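Long-range contacts in putative transcriptional regulator (Streptomyces coelicolor, PDB 2HXI), which probably binds cis-regulatory DNA as a dimeric transcription factor of the TetR family: residues B[106-110]-B[223-227]; B[109-113]-B[169-173]; B[101-105]-B[139-144]; B[77-81]-B[118-123]. One frame throughout, in Å; residues are numbered along the deposited sequence.

Interaction 1: B[106-110]-B[223-227]; sequences ALRLR and FEEIL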
loop_
_atom_site.group_PDB
_atom_site.type_symbol
_atom_site.label_atom_id
_atom_site.label_comp_id
_atom_site.label_asym_id
_atom_site.label_seq_id
_atom_site.Cartn_x
_atom_site.Cartn_y
_atom_site.Cartn_z
ATOM N N ALA B 106 -9.364 9.732 -7.471
ATOM C CA ALA B 106 -8.958 8.608 -6.631
ATOM C C ALA B 106 -9.926 7.382 -6.847
ATOM O O ALA B 106 -9.456 6.212 -7.001
ATOM C CB ALA B 106 -8.988 9.049 -5.182
ATOM N N LEU B 107 -11.244 7.633 -6.913
ATOM C CA LEU B 107 -12.175 6.507 -7.120
ATOM C C LEU B 107 -11.998 5.888 -8.496
ATOM O O LEU B 107 -12.150 4.640 -8.636
ATOM C CB LEU B 107 -13.644 6.917 -6.928
ATOM C CG LEU B 107 -13.884 7.369 -5.467
ATOM C CD1 LEU B 107 -15.354 7.838 -5.332
ATOM C CD2 LEU B 107 -13.541 6.311 -4.451
ATOM N N ARG B 108 -11.762 6.738 -9.517
ATOM C CA ARG B 108 -11.630 6.234 -10.883
ATOM C C ARG B 108 -10.384 5.375 -10.930
ATOM O O ARG B 108 -10.385 4.339 -11.554
ATOM C CB ARG B 108 -11.565 7.331 -11.939
ATOM C CG ARG B 108 -12.968 7.837 -12.326
ATOM C CD ARG B 108 -12.823 9.101 -13.156
ATOM N NE ARG B 108 -14.023 9.437 -13.967
ATOM C CZ ARG B 108 -14.176 9.165 -15.256
ATOM N NH1 ARG B 108 -15.296 9.554 -15.868
ATOM N NH2 ARG B 108 -13.234 8.510 -15.947
ATOM N N LEU B 109 -9.313 5.815 -10.270
ATOM C CA LEU B 109 -8.096 5.044 -10.292
ATOM C C LEU B 109 -8.305 3.720 -9.581
ATOM O O LEU B 109 -7.801 2.685 -10.054
ATOM C CB LEU B 109 -6.953 5.810 -9.587
ATOM C CG LEU B 109 -6.418 7.071 -10.301
ATOM C CD1 LEU B 109 -5.483 7.835 -9.334
ATOM C CD2 LEU B 109 -5.644 6.671 -11.612
ATOM N N ARG B 110 -9.000 3.733 -8.423
ATOM C CA ARG B 110 -9.203 2.511 -7.688
ATOM C C ARG B 110 -10.033 1.533 -8.570
ATOM O O ARG B 110 -9.767 0.309 -8.610
ATOM C CB ARG B 110 -9.911 2.808 -6.370
ATOM C CG ARG B 110 -10.106 1.530 -5.573
ATOM C CD ARG B 110 -10.763 1.769 -4.227
ATOM N NE ARG B 110 -11.100 0.489 -3.628
ATOM C CZ ARG B 110 -12.288 -0.072 -3.713
ATOM N NH1 ARG B 110 -13.261 0.562 -4.363
ATOM N NH2 ARG B 110 -12.474 -1.264 -3.146
ATOM N N PHE B 223 -10.897 2.722 2.084
ATOM C CA PHE B 223 -10.310 3.651 1.066
ATOM C C PHE B 223 -10.945 5.052 1.131
ATOM O O PHE B 223 -10.269 6.077 1.247
ATOM C CB PHE B 223 -10.554 3.104 -0.342
ATOM C CG PHE B 223 -9.909 3.971 -1.449
ATOM C CD1 PHE B 223 -8.577 3.748 -1.780
ATOM C CD2 PHE B 223 -10.677 4.873 -2.173
ATOM C CE1 PHE B 223 -7.971 4.479 -2.808
ATOM C CE2 PHE B 223 -10.103 5.566 -3.201
ATOM C CZ PHE B 223 -8.742 5.367 -3.502
ATOM N N GLU B 224 -12.265 5.105 1.026
ATOM C CA GLU B 224 -12.950 6.364 1.021
ATOM C C GLU B 224 -12.763 7.192 2.300
ATOM O O GLU B 224 -12.578 8.420 2.250
ATOM C CB GLU B 224 -14.419 6.090 0.737
ATOM C CG GLU B 224 -14.579 5.659 -0.738
ATOM C CD GLU B 224 -16.009 5.384 -1.123
ATOM O OE1 GLU B 224 -16.879 6.206 -0.761
ATOM O OE2 GLU B 224 -16.238 4.364 -1.830
ATOM N N GLU B 225 -12.776 6.533 3.450
ATOM C CA GLU B 225 -12.661 7.227 4.743
ATOM C C GLU B 225 -11.247 7.742 5.013
ATOM O O GLU B 225 -11.040 8.843 5.566
ATOM C CB GLU B 225 -13.148 6.320 5.888
ATOM C CG GLU B 225 -14.666 6.103 5.852
ATOM C CD GLU B 225 -15.123 4.991 6.803
ATOM O OE1 GLU B 225 -14.486 4.814 7.844
ATOM O OE2 GLU B 225 -16.149 4.319 6.454
ATOM N N ILE B 226 -10.293 6.974 4.575
ATOM C CA ILE B 226 -8.886 7.363 4.743
ATOM C C ILE B 226 -8.604 8.515 3.779
ATOM O O ILE B 226 -7.907 9.504 4.116
ATOM C CB ILE B 226 -7.962 6.138 4.490
ATOM C CG1 ILE B 226 -8.054 5.071 5.620
ATOM C CG2 ILE B 226 -6.505 6.585 4.280
ATOM C CD1 ILE B 226 -7.520 3.724 5.194
ATOM N N LEU B 227 -9.114 8.395 2.557
ATOM C CA LEU B 227 -8.971 9.505 1.584
ATOM C C LEU B 227 -9.631 10.780 2.083
ATOM O O LEU B 227 -9.023 11.864 2.048
ATOM C CB LEU B 227 -9.581 9.068 0.237
ATOM C CG LEU B 227 -9.469 10.129 -0.866
ATOM C CD1 LEU B 227 -8.000 10.467 -1.198
ATOM C CD2 LEU B 227 -10.248 9.617 -2.081
#
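R110 sets its CD over one face of the F223 ring, making a CH-pi contact: CD stands 3.7 Å from the ring centroid, only 13° off the normal. The chain is extended from CG to NE, with CG anti to the backbone N, and the two side chains pass alongside each other, pointing in opposite directions. The guanidinium lies beyond, its plane tilted 37° to that of the ring; at this range any cation-pi attraction is weak at most, and the charge is paired with E172. The remaining side-chain contacts are apolar. L107 brings CD2 to the ring edge, 3.7 Å from F223 CE2, and the same methyl rests against the CG of E224. These residues join helix 98-113 to the last helix, 219-237, in the all-helical C-terminal domain of a TetR-family regulator; the short segments run roughly antiparallel, at 147°, with their axes 11.7 Å apart. That wide spacing is bridged largely by the phenyl group, whose CZ is in van der Waals contact with the backbone carbonyl A106 O at 3.7 Å. One turn along, A106 CB meets L227 CD2 at 3.4 Å, tighter than usual for two carbons. I226 packs on L164 of the second subunit.

Interaction 2: B[109-113]-B[169-173]; sequences LRESF and ITAEG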
loop_
_atom_site.group_PDB
_atom_site.type_symbol
_atom_site.label_atom_id
_atom_site.label_comp_id
_atom_site.label_asym_id
_atom_site.label_seq_id
_atom_site.Cartn_x
_atom_site.Cartn_y
_atom_site.Cartn_z
ATOM N N LEU B 109 -9.313 5.815 -10.270
ATOM C CA LEU B 109 -8.096 5.044 -10.292
ATOM C C LEU B 109 -8.305 3.720 -9.581
ATOM O O LEU B 109 -7.801 2.685 -10.054
ATOM C CB LEU B 109 -6.953 5.810 -9.587
ATOM C CG LEU B 109 -6.418 7.071 -10.301
ATOM C CD1 LEU B 109 -5.483 7.835 -9.334
ATOM C CD2 LEU B 109 -5.644 6.671 -11.612
ATOM N N ARG B 110 -9.000 3.733 -8.423
ATOM C CA ARG B 110 -9.203 2.511 -7.688
ATOM C C ARG B 110 -10.033 1.533 -8.570
ATOM O O ARG B 110 -9.767 0.309 -8.610
ATOM C CB ARG B 110 -9.911 2.808 -6.370
ATOM C CG ARG B 110 -10.106 1.530 -5.573
ATOM C CD ARG B 110 -10.763 1.769 -4.227
ATOM N NE ARG B 110 -11.100 0.489 -3.628
ATOM C CZ ARG B 110 -12.288 -0.072 -3.713
ATOM N NH1 ARG B 110 -13.261 0.562 -4.363
ATOM N NH2 ARG B 110 -12.474 -1.264 -3.146
ATOM N N GLU B 111 -11.066 2.068 -9.235
ATOM C CA GLU B 111 -11.934 1.204 -10.039
ATOM C C GLU B 111 -11.161 0.618 -11.206
ATOM O O GLU B 111 -11.187 -0.591 -11.430
ATOM C CB GLU B 111 -13.234 1.959 -10.383
ATOM C CG GLU B 111 -13.714 2.109 -11.796
ATOM C CD GLU B 111 -14.925 3.134 -11.812
ATOM O OE1 GLU B 111 -14.739 4.377 -12.122
ATOM O OE2 GLU B 111 -16.039 2.656 -11.436
ATOM N N SER B 112 -10.405 1.459 -11.910
ATOM C CA SER B 112 -9.618 0.983 -13.048
ATOM C C SER B 112 -8.609 -0.095 -12.686
ATOM O O SER B 112 -8.361 -1.036 -13.474
ATOM C CB SER B 112 -8.948 2.162 -13.747
ATOM O OG SER B 112 -9.956 2.920 -14.414
ATOM N N PHE B 113 -7.956 0.044 -11.539
ATOM C CA PHE B 113 -7.009 -0.983 -11.114
ATOM C C PHE B 113 -7.668 -2.243 -10.497
ATOM O O PHE B 113 -6.994 -3.250 -10.287
ATOM C CB PHE B 113 -5.947 -0.375 -10.199
ATOM C CG PHE B 113 -4.887 0.360 -10.957
ATOM C CD1 PHE B 113 -3.935 -0.348 -11.704
ATOM C CD2 PHE B 113 -4.829 1.743 -10.965
ATOM C CE1 PHE B 113 -2.925 0.324 -12.443
ATOM C CE2 PHE B 113 -3.825 2.438 -11.679
ATOM C CZ PHE B 113 -2.864 1.728 -12.444
ATOM N N ILE B 169 -4.262 1.373 -3.076
ATOM C CA ILE B 169 -4.680 0.564 -4.249
ATOM C C ILE B 169 -3.784 -0.670 -4.378
ATOM O O ILE B 169 -4.308 -1.771 -4.553
ATOM C CB ILE B 169 -4.723 1.420 -5.556
ATOM C CG1 ILE B 169 -5.883 2.430 -5.490
ATOM C CG2 ILE B 169 -4.925 0.460 -6.794
ATOM C CD1 ILE B 169 -5.887 3.532 -6.648
ATOM N N THR B 170 -2.464 -0.525 -4.259
ATOM C CA THR B 170 -1.596 -1.694 -4.355
ATOM C C THR B 170 -1.861 -2.714 -3.226
ATOM O O THR B 170 -1.912 -3.932 -3.468
ATOM C CB THR B 170 -0.118 -1.341 -4.516
ATOM O OG1 THR B 170 0.384 -0.735 -3.349
ATOM C CG2 THR B 170 0.093 -0.335 -5.595
ATOM N N ALA B 171 -2.073 -2.216 -2.001
ATOM C CA ALA B 171 -2.314 -3.109 -0.882
ATOM C C ALA B 171 -3.595 -3.897 -1.019
ATOM O O ALA B 171 -3.637 -5.076 -0.648
ATOM C CB ALA B 171 -2.292 -2.332 0.453
ATOM N N GLU B 172 -4.638 -3.275 -1.544
ATOM C CA GLU B 172 -5.930 -3.921 -1.621
ATOM C C GLU B 172 -5.935 -5.114 -2.597
ATOM O O GLU B 172 -6.663 -6.111 -2.373
ATOM C CB GLU B 172 -7.013 -2.900 -1.963
ATOM C CG GLU B 172 -8.394 -3.493 -2.124
ATOM C CD GLU B 172 -9.419 -2.441 -2.424
ATOM O OE1 GLU B 172 -9.042 -1.253 -2.446
ATOM O OE2 GLU B 172 -10.607 -2.792 -2.587
ATOM N N GLY B 173 -5.135 -5.035 -3.654
ATOM C CA GLY B 173 -5.206 -6.047 -4.693
ATOM C C GLY B 173 -4.255 -7.233 -4.600
ATOM O O GLY B 173 -4.479 -8.262 -5.282
#
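I169 drives its side chain into the backbone of helix 98-113, and this is the close-packed part of the contact. Its CD1 lies 3.6 Å from R110 N and also reaches L109 CB, while its other branch, CG2, sits 3.7 Å from F113 CB. With CG1 anti to the carbonyl carbon, the two branches divide: one goes to L109 and R110, the other to F113. F223 and W123 also pack on I169, so the residue is buried in the helical C-terminal domain where helices 98-113 and 154-173 run side by side, 35° from parallel. The partly exposed side is polar and more open. There the carboxylate of E172 meets the guanidinium of R110 edge-on in a two-bond salt bridge, the two planes 23° apart. R110 NE donates to E172 OE1 at 2.9 Å, nearly straight at 167°, within the guanidinium plane and onto the syn lone pair. R110 NH2 to E172 OE2 is modelled at a very short 2.5 Å, a value to take with caution. Side-on pairing through two nitrogens probably fixes the rotation of both flat groups, and the opposite charge of R110 probably favours an ionised E172 at this less buried margin.

Interaction 3: B[101-105]-B[139-144]; sequences RLTAV and EVLQAL
The segments 101-105 and 139-144 run almost antiparallel, 160° between their directions, with axes 9.7 Å apart and L102 facing V140 at a CA-CA distance of 6.1 Å. R101 grips E139 side-on with two nitrogens, one for each oxygen: NE to OE2 at 2.7 Å and NH2 to OE1 at 3.0 Å, the latter virtually straight. Both oxygens lie close to the guanidinium plane, but the nitrogens approach the carboxylate on its syn side and well out of its plane, the two groups being turned 38° apart. A bend in R101 at chi3 (66°) folds the guanidinium across to E139, and A143 N sits over one of its faces. An alanine in place of R101 is likely to leave the buried E139 carboxylate without its opposite charge, with the bond between Y92 OH and OE2 still in place. In this C-terminal domain of the TetR family, the pair joins helix 98-113 to helix 131-146. Beside the salt bridge the interface is apolar. L102 CD2 fits between A143 CB, 3.5 Å away, and V140 CG1, while its CD1 touches L144 CD2. V105 splits its methyls, CG2 resting 3.6 Å from E139 CG and CG1 meeting V140 CG2.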
loop_
_atom_site.group_PDB
_atom_site.type_symbol
_atom_site.label_atom_id
_atom_site.label_comp_id
_atom_site.label_asym_id
_atom_site.label_seq_id
_atom_site.Cartn_x
_atom_site.Cartn_y
_atom_site.Cartn_z
ATOM N N ARG B 101 -13.334 16.709 -6.831
ATOM C CA ARG B 101 -12.513 16.372 -8.021
ATOM C C ARG B 101 -11.412 15.393 -7.622
ATOM O O ARG B 101 -11.227 14.331 -8.282
ATOM C CB ARG B 101 -11.898 17.675 -8.593
ATOM C CG ARG B 101 -12.953 18.537 -9.314
ATOM C CD ARG B 101 -12.402 19.944 -9.621
ATOM N NE ARG B 101 -11.319 19.901 -10.593
ATOM C CZ ARG B 101 -10.622 20.981 -10.956
ATOM N NH1 ARG B 101 -10.898 22.155 -10.385
ATOM N NH2 ARG B 101 -9.666 20.876 -11.899
ATOM N N LEU B 102 -10.736 15.651 -6.515
ATOM C CA LEU B 102 -9.646 14.749 -6.097
ATOM C C LEU B 102 -10.226 13.389 -5.722
ATOM O O LEU B 102 -9.640 12.375 -6.038
ATOM C CB LEU B 102 -8.872 15.363 -4.893
ATOM C CG LEU B 102 -8.017 16.614 -5.209
ATOM C CD1 LEU B 102 -7.384 17.126 -3.886
ATOM C CD2 LEU B 102 -6.960 16.224 -6.320
ATOM N N THR B 103 -11.423 13.403 -5.128
ATOM C CA THR B 103 -12.091 12.143 -4.693
ATOM C C THR B 103 -12.497 11.361 -5.926
ATOM O O THR B 103 -12.262 10.153 -6.001
ATOM C CB THR B 103 -13.302 12.460 -3.758
ATOM O OG1 THR B 103 -12.820 13.176 -2.600
ATOM C CG2 THR B 103 -13.936 11.144 -3.311
ATOM N N ALA B 104 -13.050 12.069 -6.907
ATOM C CA ALA B 104 -13.459 11.434 -8.167
ATOM C C ALA B 104 -12.298 10.773 -8.899
ATOM O O ALA B 104 -12.424 9.651 -9.410
ATOM C CB ALA B 104 -14.266 12.441 -9.053
ATOM N N VAL B 105 -11.185 11.476 -9.014
ATOM C CA VAL B 105 -10.021 10.858 -9.593
ATOM C C VAL B 105 -9.559 9.601 -8.791
ATOM O O VAL B 105 -9.307 8.559 -9.364
ATOM C CB VAL B 105 -8.877 11.885 -9.706
ATOM C CG1 VAL B 105 -7.516 11.196 -10.116
ATOM C CG2 VAL B 105 -9.266 12.987 -10.690
ATOM N N GLU B 139 -5.067 16.864 -13.662
ATOM C CA GLU B 139 -6.289 17.127 -12.882
ATOM C C GLU B 139 -5.979 17.268 -11.386
ATOM O O GLU B 139 -6.573 18.143 -10.704
ATOM C CB GLU B 139 -7.318 16.024 -13.169
ATOM C CG GLU B 139 -8.588 16.119 -12.234
ATOM C CD GLU B 139 -9.436 17.396 -12.409
ATOM O OE1 GLU B 139 -9.112 18.291 -13.234
ATOM O OE2 GLU B 139 -10.432 17.528 -11.644
ATOM N N VAL B 140 -5.134 16.402 -10.838
ATOM C CA VAL B 140 -4.788 16.521 -9.421
ATOM C C VAL B 140 -4.172 17.906 -9.124
ATOM O O VAL B 140 -4.556 18.629 -8.204
ATOM C CB VAL B 140 -3.881 15.351 -8.977
ATOM C CG1 VAL B 140 -3.483 15.543 -7.518
ATOM C CG2 VAL B 140 -4.622 13.981 -9.143
ATOM N N LEU B 141 -3.250 18.312 -9.991
ATOM C CA LEU B 141 -2.543 19.564 -9.775
ATOM C C LEU B 141 -3.513 20.773 -9.930
ATOM O O LEU B 141 -3.436 21.738 -9.156
ATOM C CB LEU B 141 -1.371 19.656 -10.772
ATOM C CG LEU B 141 -0.178 18.703 -10.528
ATOM C CD1 LEU B 141 0.842 18.568 -11.699
ATOM C CD2 LEU B 141 0.504 19.017 -9.190
ATOM N N GLN B 142 -4.434 20.733 -10.903
ATOM C CA GLN B 142 -5.407 21.818 -11.080
ATOM C C GLN B 142 -6.303 21.868 -9.834
ATOM O O GLN B 142 -6.602 22.939 -9.312
ATOM C CB GLN B 142 -6.248 21.595 -12.359
ATOM C CG GLN B 142 -5.473 21.855 -13.636
ATOM C CD GLN B 142 -5.196 23.362 -13.875
ATOM O OE1 GLN B 142 -5.586 24.225 -13.082
ATOM N NE2 GLN B 142 -4.542 23.666 -14.980
ATOM N N ALA B 143 -6.741 20.700 -9.382
ATOM C CA ALA B 143 -7.540 20.629 -8.120
ATOM C C ALA B 143 -6.816 21.215 -6.894
ATOM O O ALA B 143 -7.411 22.000 -6.148
ATOM C CB ALA B 143 -8.038 19.194 -7.857
ATOM N N LEU B 144 -5.547 20.866 -6.740
ATOM C CA LEU B 144 -4.728 21.403 -5.640
ATOM C C LEU B 144 -4.587 22.954 -5.785
ATOM O O LEU B 144 -4.677 23.699 -4.799
ATOM C CB LEU B 144 -3.361 20.742 -5.618
ATOM C CG LEU B 144 -3.458 19.249 -5.087
ATOM C CD1 LEU B 144 -2.121 18.485 -5.302
ATOM C CD2 LEU B 144 -3.933 19.182 -3.535
#

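Interaction 4: B[77-81]-B[118-123]; sequences LRAVA and QLAAVW
L119 and V122 point from helix 117-126 at helix 73-88, L119 against L77, V80 and A81, V122 against L77 and R78. In TetR-family regulators this is where the N-terminal DNA-binding domain meets the C-terminal domain, and here the segments cross steeply, at 102°, with axes only 8.8 Å apart. L119 lies across V80 at about a right angle: its CD1 meets V80 CG1 at 3.5 Å, while its CD2 reaches L77 O at 3.6 Å and touches V80 CB. V122 likewise stands crosswise to both of its neighbours and divides its methyls between them. With CG1 anti to the backbone N (chi1 172°), that methyl goes to R78, 3.8 Å from its CG, and CG2 goes to L77 CB at 3.9 Å. With an alanine in place of V122, both methyls are gone, and a gap is likely to open between L77 and the aliphatic start of R78. The far end of R78 is tied down by E75 and the carbonyl of G127. Q118, with its extended chain, crosses L77 at about a right angle and sets NE2 3.5 Å from L77 CD1. V80 also packs on L35 and A38 of helix 31-43, in the DNA-binding part. At the A81 end, whose CA is nearest that of L119, A81 CB also meets W123 CB at 4.1 Å.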
loop_
_atom_site.group_PDB
_atom_site.type_symbol
_atom_site.label_atom_id
_atom_site.label_comp_id
_atom_site.label_asym_id
_atom_site.label_seq_id
_atom_site.Cartn_x
_atom_site.Cartn_y
_atom_site.Cartn_z
ATOM N N LEU B 77 5.627 -3.342 -18.621
ATOM C CA LEU B 77 4.571 -3.301 -17.580
ATOM C C LEU B 77 4.251 -1.903 -17.084
ATOM O O LEU B 77 3.100 -1.592 -16.886
ATOM C CB LEU B 77 4.865 -4.239 -16.413
ATOM C CG LEU B 77 4.772 -5.742 -16.750
ATOM C CD1 LEU B 77 4.999 -6.622 -15.535
ATOM C CD2 LEU B 77 3.438 -6.111 -17.471
ATOM N N ARG B 78 5.243 -1.051 -16.874
ATOM C CA ARG B 78 4.961 0.349 -16.528
ATOM C C ARG B 78 4.167 1.017 -17.615
ATOM O O ARG B 78 3.254 1.782 -17.343
ATOM C CB ARG B 78 6.265 1.166 -16.372
ATOM C CG ARG B 78 7.142 0.803 -15.213
ATOM C CD ARG B 78 8.237 1.862 -15.136
ATOM N NE ARG B 78 7.740 3.217 -14.841
ATOM C CZ ARG B 78 8.333 4.338 -15.264
ATOM N NH1 ARG B 78 9.417 4.276 -16.027
ATOM N NH2 ARG B 78 7.858 5.535 -14.933
ATOM N N ALA B 79 4.515 0.715 -18.875
ATOM C CA ALA B 79 3.897 1.351 -19.993
ATOM C C ALA B 79 2.454 0.879 -20.099
ATOM O O ALA B 79 1.570 1.642 -20.406
ATOM C CB ALA B 79 4.678 1.052 -21.276
ATOM N N VAL B 80 2.241 -0.396 -19.799
ATOM C CA VAL B 80 0.861 -0.877 -19.747
ATOM C C VAL B 80 0.082 -0.213 -18.552
ATOM O O VAL B 80 -1.076 0.130 -18.676
ATOM C CB VAL B 80 0.840 -2.410 -19.552
ATOM C CG1 VAL B 80 -0.600 -2.854 -19.633
ATOM C CG2 VAL B 80 1.660 -3.107 -20.698
ATOM N N ALA B 81 0.724 -0.082 -17.395
ATOM C CA ALA B 81 0.056 0.570 -16.229
ATOM C C ALA B 81 -0.376 1.995 -16.642
ATOM O O ALA B 81 -1.500 2.433 -16.328
ATOM C CB ALA B 81 0.937 0.579 -15.063
ATOM N N GLN B 118 -1.828 -6.980 -10.851
ATOM C CA GLN B 118 -0.422 -6.962 -11.240
ATOM C C GLN B 118 0.068 -5.534 -11.638
ATOM O O GLN B 118 1.078 -5.019 -11.113
ATOM C CB GLN B 118 -0.141 -7.955 -12.350
ATOM C CG GLN B 118 1.321 -7.971 -12.678
ATOM C CD GLN B 118 1.742 -9.124 -13.601
ATOM O OE1 GLN B 118 0.972 -10.057 -13.865
ATOM N NE2 GLN B 118 2.984 -9.047 -14.095
ATOM N N LEU B 119 -0.716 -4.879 -12.491
ATOM C CA LEU B 119 -0.380 -3.527 -12.948
ATOM C C LEU B 119 -0.471 -2.548 -11.773
ATOM O O LEU B 119 0.297 -1.598 -11.697
ATOM C CB LEU B 119 -1.318 -3.137 -14.106
ATOM C CG LEU B 119 -1.080 -3.885 -15.446
ATOM C CD1 LEU B 119 -2.052 -3.456 -16.503
ATOM C CD2 LEU B 119 0.395 -3.706 -15.966
ATOM N N ALA B 120 -1.363 -2.810 -10.834
ATOM C CA ALA B 120 -1.552 -1.921 -9.663
ATOM C C ALA B 120 -0.239 -1.870 -8.887
ATOM O O ALA B 120 0.183 -0.796 -8.462
ATOM C CB ALA B 120 -2.647 -2.407 -8.785
ATOM N N ALA B 121 0.383 -3.033 -8.741
ATOM C CA ALA B 121 1.685 -3.176 -8.061
ATOM C C ALA B 121 2.826 -2.417 -8.771
ATOM O O ALA B 121 3.681 -1.769 -8.136
ATOM C CB ALA B 121 2.018 -4.670 -7.946
ATOM N N VAL B 122 2.879 -2.556 -10.087
ATOM C CA VAL B 122 3.897 -1.933 -10.876
ATOM C C VAL B 122 3.727 -0.435 -10.746
ATOM O O VAL B 122 4.724 0.288 -10.561
ATOM C CB VAL B 122 3.854 -2.339 -12.379
ATOM C CG1 VAL B 122 4.869 -1.474 -13.199
ATOM C CG2 VAL B 122 4.179 -3.848 -12.564
ATOM N N TRP B 123 2.492 0.051 -10.864
ATOM C CA TRP B 123 2.285 1.508 -10.834
ATOM C C TRP B 123 2.623 2.063 -9.460
ATOM O O TRP B 123 3.268 3.115 -9.332
ATOM C CB TRP B 123 0.835 1.868 -11.192
ATOM C CG TRP B 123 0.486 3.333 -10.986
ATOM C CD1 TRP B 123 1.062 4.423 -11.595
ATOM C CD2 TRP B 123 -0.507 3.851 -10.092
ATOM N NE1 TRP B 123 0.491 5.583 -11.115
ATOM C CE2 TRP B 123 -0.474 5.265 -10.195
ATOM C CE3 TRP B 123 -1.419 3.248 -9.202
ATOM C CZ2 TRP B 123 -1.322 6.078 -9.475
ATOM C CZ3 TRP B 123 -2.280 4.064 -8.488
ATOM C CH2 TRP B 123 -2.219 5.462 -8.619
#

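In the fold
Helix 98-113 carries one side of interactions 3, 1 and 2, which follow in that order along it; it packs against helices 131-146, 219-237 and 154-173 in turn. Interactions 1 and 2 share L109 and R110, with centres about 9 Å apart, and F223 touches I169 between them. Interaction 3 lies about 12 Å from interaction 1 by centres. Interaction 4 uses the flanking helices 73-88 and 117-126; its centre is about 11 Å from that of interaction 2, joined to it by the stacked rings of F113 and W123, and about 21 Å from interaction 3. Packing is therefore continuous from the predicted DNA-binding domain into the C-terminal domain, whose helices 154-173 and 219-237 also meet the second subunit.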